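Local coordinates for tryptophan halogenase superfamily (Brevundimonas sp. BAL3, PDB 6FRL), which is a flavin-dependent halogenase that prefers bromination over chlorination, probably acting on indole-type aromatic substrates by way of a flavin-generated hypohalous acid, at residues 101-106 against 134-139; 108-113 against 155-160. One frame throughout, in Å; residues are numbered along the deposited sequence.

Contact 1 of 2, residues 101-106 against 134-139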
loop_
_atom_site.group_PDB
_atom_site.type_symbol
_atom_site.label_atom_id
_atom_site.label_comp_id
_atom_site.label_asym_id
_atom_site.label_seq_id
_atom_site.Cartn_x
_atom_site.Cartn_y
_atom_site.Cartn_z
ATOM N N ILE B 101 8.535 23.958 8.291
ATOM C CA ILE B 101 7.321 23.323 8.835
ATOM C C ILE B 101 6.992 22.004 8.090
ATOM O O ILE B 101 6.842 22.000 6.837
ATOM C CB ILE B 101 6.082 24.262 8.761
ATOM C CG1 ILE B 101 6.267 25.459 9.669
ATOM C CG2 ILE B 101 4.841 23.539 9.228
ATOM C CD1 ILE B 101 5.205 26.557 9.536
ATOM N N HIS B 102 6.822 20.929 8.870
ATOM C CA HIS B 102 6.268 19.645 8.381
ATOM C C HIS B 102 4.780 19.668 8.561
ATOM O O HIS B 102 4.293 19.541 9.678
ATOM C CB HIS B 102 6.868 18.439 9.135
ATOM C CG HIS B 102 6.273 17.117 8.750
ATOM N ND1 HIS B 102 6.425 15.980 9.524
ATOM C CD2 HIS B 102 5.493 16.761 7.701
ATOM C CE1 HIS B 102 5.743 14.990 8.978
ATOM N NE2 HIS B 102 5.186 15.433 7.859
ATOM N N PRO B 103 4.041 19.849 7.466
ATOM C CA PRO B 103 2.593 19.939 7.542
ATOM C C PRO B 103 1.898 18.597 7.339
ATOM O O PRO B 103 2.542 17.632 6.971
ATOM C CB PRO B 103 2.286 20.844 6.354
ATOM C CG PRO B 103 3.250 20.356 5.304
ATOM C CD PRO B 103 4.494 20.077 6.080
ATOM N N PHE B 104 0.585 18.583 7.483
ATOM C CA PHE B 104 -0.258 17.466 7.000
ATOM C C PHE B 104 -0.830 17.847 5.640
ATOM O O PHE B 104 -1.918 18.431 5.565
ATOM C CB PHE B 104 -1.372 17.159 7.998
ATOM C CG PHE B 104 -0.891 17.081 9.414
ATOM C CD1 PHE B 104 -0.003 16.092 9.788
ATOM C CD2 PHE B 104 -1.315 18.001 10.383
ATOM C CE1 PHE B 104 0.454 16.001 11.101
ATOM C CE2 PHE B 104 -0.861 17.907 11.699
ATOM C CZ PHE B 104 0.023 16.911 12.048
ATOM N N GLY B 105 -0.068 17.567 4.583
ATOM C CA GLY B 105 -0.506 17.833 3.220
ATOM C C GLY B 105 0.568 17.518 2.183
ATOM O O GLY B 105 1.747 17.287 2.523
ATOM N N LEU B 106 0.158 17.532 0.914
ATOM C CA LEU B 106 1.097 17.459 -0.210
ATOM C C LEU B 106 1.589 18.862 -0.633
ATOM O O LEU B 106 1.049 19.884 -0.171
ATOM C CB LEU B 106 0.463 16.761 -1.413
ATOM C CG LEU B 106 -0.342 15.479 -1.197
ATOM C CD1 LEU B 106 -0.873 14.994 -2.565
ATOM C CD2 LEU B 106 0.518 14.470 -0.470
ATOM N N ALA B 134 6.319 27.248 0.039
ATOM C CA ALA B 134 5.380 28.158 -0.594
ATOM C C ALA B 134 4.315 27.451 -1.404
ATOM O O ALA B 134 3.359 28.095 -1.801
ATOM C CB ALA B 134 6.098 29.154 -1.473
ATOM N N TYR B 135 4.475 26.161 -1.664
ATOM C CA TYR B 135 3.485 25.399 -2.426
ATOM C C TYR B 135 2.644 24.446 -1.599
ATOM O O TYR B 135 1.964 23.613 -2.173
ATOM C CB TYR B 135 4.155 24.632 -3.558
ATOM C CG TYR B 135 4.967 25.511 -4.453
ATOM C CD1 TYR B 135 6.305 25.759 -4.172
ATOM C CD2 TYR B 135 4.414 26.093 -5.595
ATOM C CE1 TYR B 135 7.066 26.588 -4.975
ATOM C CE2 TYR B 135 5.179 26.927 -6.418
ATOM C CZ TYR B 135 6.505 27.152 -6.098
ATOM O OH TYR B 135 7.272 27.945 -6.900
ATOM N N SER B 136 2.686 24.584 -0.267
ATOM C CA SER B 136 1.809 23.859 0.674
ATOM C C SER B 136 0.917 24.827 1.428
ATOM O O SER B 136 1.411 25.666 2.197
ATOM C CB SER B 136 2.642 23.106 1.722
ATOM O OG SER B 136 1.814 22.588 2.768
ATOM N N LEU B 137 -0.387 24.691 1.245
ATOM C CA LEU B 137 -1.362 25.523 1.933
ATOM C C LEU B 137 -1.274 25.307 3.430
ATOM O O LEU B 137 -1.310 26.265 4.211
ATOM C CB LEU B 137 -2.765 25.241 1.417
ATOM C CG LEU B 137 -3.957 25.871 2.122
ATOM C CD1 LEU B 137 -3.793 27.379 2.197
ATOM C CD2 LEU B 137 -5.248 25.501 1.399
ATOM N N GLY B 138 -1.115 24.049 3.833
ATOM C CA GLY B 138 -1.006 23.712 5.255
ATOM C C GLY B 138 0.103 24.496 5.922
ATOM O O GLY B 138 -0.116 25.169 6.961
ATOM N N ALA B 139 1.287 24.426 5.310
ATOM C CA ALA B 139 2.494 25.062 5.835
ATOM C C ALA B 139 2.370 26.568 5.864
ATOM O O ALA B 139 2.737 27.196 6.845
ATOM C CB ALA B 139 3.694 24.668 5.008
#
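Apolar contact between P103 and A139 joins strand 99-103, at a sheet edge, to the first turn of helix 137-143. The proline ring brings its CB to 4.3 Å from A139 CB. I101, two residues back along the strand and on the same face, adds a second apolar contact: I101 CB lies 4.5 Å from A139 CB. I101 carries CG1 anti to the carbonyl carbon (chi1 -66°), and the extended branch beyond it lays CD1 3.7 Å from the carbonyl O of A139; the same side chain reaches on to A142 and A143 of helix 137-143. G138 keeps this approach close, for a side chain there would point at P103 and have little room beside its CB.

The hydrogen bond at this site belongs to the helix start itself. S136 is the N-cap of helix 137-143: with OG anti to its own backbone N (chi1 170°), the hydroxyl accepts from A139 N at 3.2 Å, nearly straight at 169°. The ring of P103 covers this capping bond, its CG 3.7 Å from S136 OG, so a buried polar pair lies under an apolar lid. Strand 99-103 is the outermost strand of a mixed sheet in the halogenase fold; its alternation sends H102 the other way, to hydrogen-bond E351 and S449.

Farther along, the contact thins to L106 O, 4.1 Å from S136 CB.

Contact 2 of 2, residues 108-113 against 155-160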
loop_
_atom_site.group_PDB
_atom_site.type_symbol
_atom_site.label_atom_id
_atom_site.label_comp_id
_atom_site.label_asym_id
_atom_site.label_seq_id
_atom_site.Cartn_x
_atom_site.Cartn_y
_atom_site.Cartn_z
ATOM N N GLY B 108 2.270 21.395 -3.886
ATOM C CA GLY B 108 1.984 21.697 -5.268
ATOM C C GLY B 108 0.937 20.769 -5.856
ATOM O O GLY B 108 0.064 20.238 -5.136
ATOM N N GLN B 109 1.053 20.603 -7.173
ATOM C CA GLN B 109 0.162 19.805 -8.011
ATOM C C GLN B 109 1.000 18.875 -8.881
ATOM O O GLN B 109 1.824 19.344 -9.661
ATOM C CB GLN B 109 -0.663 20.740 -8.896
ATOM C CG GLN B 109 -1.670 20.098 -9.864
ATOM C CD GLN B 109 -2.850 19.430 -9.147
ATOM O OE1 GLN B 109 -3.843 20.102 -8.767
ATOM N NE2 GLN B 109 -2.734 18.113 -8.917
ATOM N N ASP B 110 0.799 17.565 -8.717
ATOM C CA ASP B 110 1.402 16.551 -9.596
ATOM C C ASP B 110 0.854 16.713 -11.015
ATOM O O ASP B 110 -0.315 17.067 -11.207
ATOM C CB ASP B 110 1.140 15.126 -9.072
ATOM C CG ASP B 110 1.978 14.789 -7.812
ATOM O OD1 ASP B 110 2.657 15.702 -7.264
ATOM O OD2 ASP B 110 1.972 13.598 -7.365
ATOM N N VAL B 111 1.720 16.480 -11.999
ATOM C CA VAL B 111 1.399 16.696 -13.417
ATOM C C VAL B 111 1.849 15.487 -14.227
ATOM O O VAL B 111 2.971 15.002 -14.062
ATOM C CB VAL B 111 2.079 17.973 -13.943
ATOM C CG1 VAL B 111 1.925 18.100 -15.452
ATOM C CG2 VAL B 111 1.505 19.183 -13.209
ATOM N N LYS B 112 0.964 14.990 -15.085
ATOM C CA LYS B 112 1.265 13.878 -15.989
ATOM C C LYS B 112 1.834 12.650 -15.277
ATOM O O LYS B 112 2.669 11.932 -15.831
ATOM C CB LYS B 112 2.194 14.364 -17.125
ATOM C CG LYS B 112 1.523 15.390 -18.029
ATOM C CD LYS B 112 2.457 15.946 -19.092
ATOM C CE LYS B 112 1.695 16.890 -20.018
ATOM N NZ LYS B 112 2.617 17.682 -20.871
ATOM N N GLY B 113 1.377 12.416 -14.050
ATOM C CA GLY B 113 1.920 11.329 -13.199
ATOM C C GLY B 113 3.255 11.612 -12.491
ATOM O O GLY B 113 3.709 10.796 -11.666
ATOM N N PRO B 155 -11.638 22.222 -5.062
ATOM C CA PRO B 155 -11.311 22.439 -6.479
ATOM C C PRO B 155 -10.210 21.510 -7.046
ATOM O O PRO B 155 -10.440 20.845 -8.059
ATOM C CB PRO B 155 -10.861 23.911 -6.505
ATOM C CG PRO B 155 -11.577 24.563 -5.358
ATOM C CD PRO B 155 -12.030 23.488 -4.401
ATOM N N SER B 156 -9.055 21.451 -6.367
ATOM C CA SER B 156 -7.919 20.613 -6.782
ATOM C C SER B 156 -6.999 20.256 -5.604
ATOM O O SER B 156 -7.225 20.700 -4.480
ATOM C CB SER B 156 -7.098 21.370 -7.825
ATOM O OG SER B 156 -6.556 22.549 -7.241
ATOM N N GLN B 157 -5.957 19.460 -5.901
ATOM C CA GLN B 157 -4.869 19.125 -4.970
ATOM C C GLN B 157 -4.271 20.294 -4.120
ATOM O O GLN B 157 -3.873 20.067 -2.973
ATOM C CB GLN B 157 -3.738 18.374 -5.742
ATOM C CG GLN B 157 -2.516 17.930 -4.922
ATOM C CD GLN B 157 -1.520 17.027 -5.699
ATOM O OE1 GLN B 157 -1.865 16.407 -6.711
ATOM N NE2 GLN B 157 -0.282 16.955 -5.221
ATOM N N LEU B 158 -4.215 21.515 -4.664
ATOM C CA LEU B 158 -3.648 22.677 -3.949
ATOM C C LEU B 158 -4.383 23.098 -2.686
ATOM O O LEU B 158 -3.800 23.749 -1.829
ATOM C CB LEU B 158 -3.547 23.920 -4.868
ATOM C CG LEU B 158 -2.163 24.369 -5.322
ATOM C CD1 LEU B 158 -1.797 23.537 -6.534
ATOM C CD2 LEU B 158 -2.166 25.851 -5.667
ATOM N N SER B 159 -5.662 22.754 -2.584
ATOM C CA SER B 159 -6.463 23.173 -1.424
ATOM C C SER B 159 -6.619 22.065 -0.376
ATOM O O SER B 159 -7.302 22.277 0.618
ATOM C CB SER B 159 -7.830 23.733 -1.881
ATOM O OG SER B 159 -8.345 22.981 -2.967
ATOM N N VAL B 160 -5.953 20.922 -0.575
ATOM C CA VAL B 160 -6.086 19.781 0.330
ATOM C C VAL B 160 -5.027 19.854 1.422
ATOM O O VAL B 160 -3.838 19.831 1.139
ATOM C CB VAL B 160 -5.932 18.414 -0.398
ATOM C CG1 VAL B 160 -6.214 17.256 0.563
ATOM C CG2 VAL B 160 -6.880 18.336 -1.586
#
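Two irregular connections meet near the surface here: the loop that leads from strand 99-103 to helix 116-125, and a short 3-10 turn, 157-159, in the loop between helix 137-143 and strand 164-168. Q157 gives the largest share of the contact, with Q109 close behind. The CG of Q157 stands anti to the backbone N (chi1 -179°), and the chain runs extended from there, carrying the amide across the backbone of G108 to D110. On that path Q157 CG passes 3.5 Å from G108 O, and Q157 OE1 comes to 3.5 Å from D110 N.

Q109 meets it obliquely. A bend at chi2 (68°) folds its amide back over the base of Q157, with Q109 OE1 3.5 Å from Q157 CB and 3.6 Å from S156 CB. The two amide planes are 76° apart, and although Q109 NE2 and Q157 OE1 are 2.9 Å from each other, the angle is poor for a hydrogen bond; Q109 NE2 instead gives a weak one to D110 O. Beside the amides, L158 CD1 rests 3.8 Å from Q109 CB and also touches the backbone of G108. D110 OD1 accepts a hydrogen bond from F116 N, at the start of helix 116-125. An alanine in place of Q157 removes the amide, which would probably uncover the G108-D110 backbone and let the Q109 amide turn more freely.

S156 O accepts from both S159 N, at 3.2 Å, and S159 OG, and this carbonyl, gripped by two donors, closes a compact turn of the 3-10 type.

Burial separates two contacts whose centres lie about 13 Å apart. Contact 1 is buried and ties a sheet edge to a helix start, relying on apolar side chains of I101, P103 and A139 and a capped backbone N-H; contact 2 is a surface meeting of two loops, where long amide side chains lie against backbone. They share connections rather than elements: the chain leaves strand 99-103 through contact 1 and at once enters contact 2, while helix 137-143 leads on towards 155-160. A probable hydrogen bond from G108 N to Y135 O (2.8 Å) joins them directly. L106 packs on Q157, and L137 on the backbone of L158 and S159.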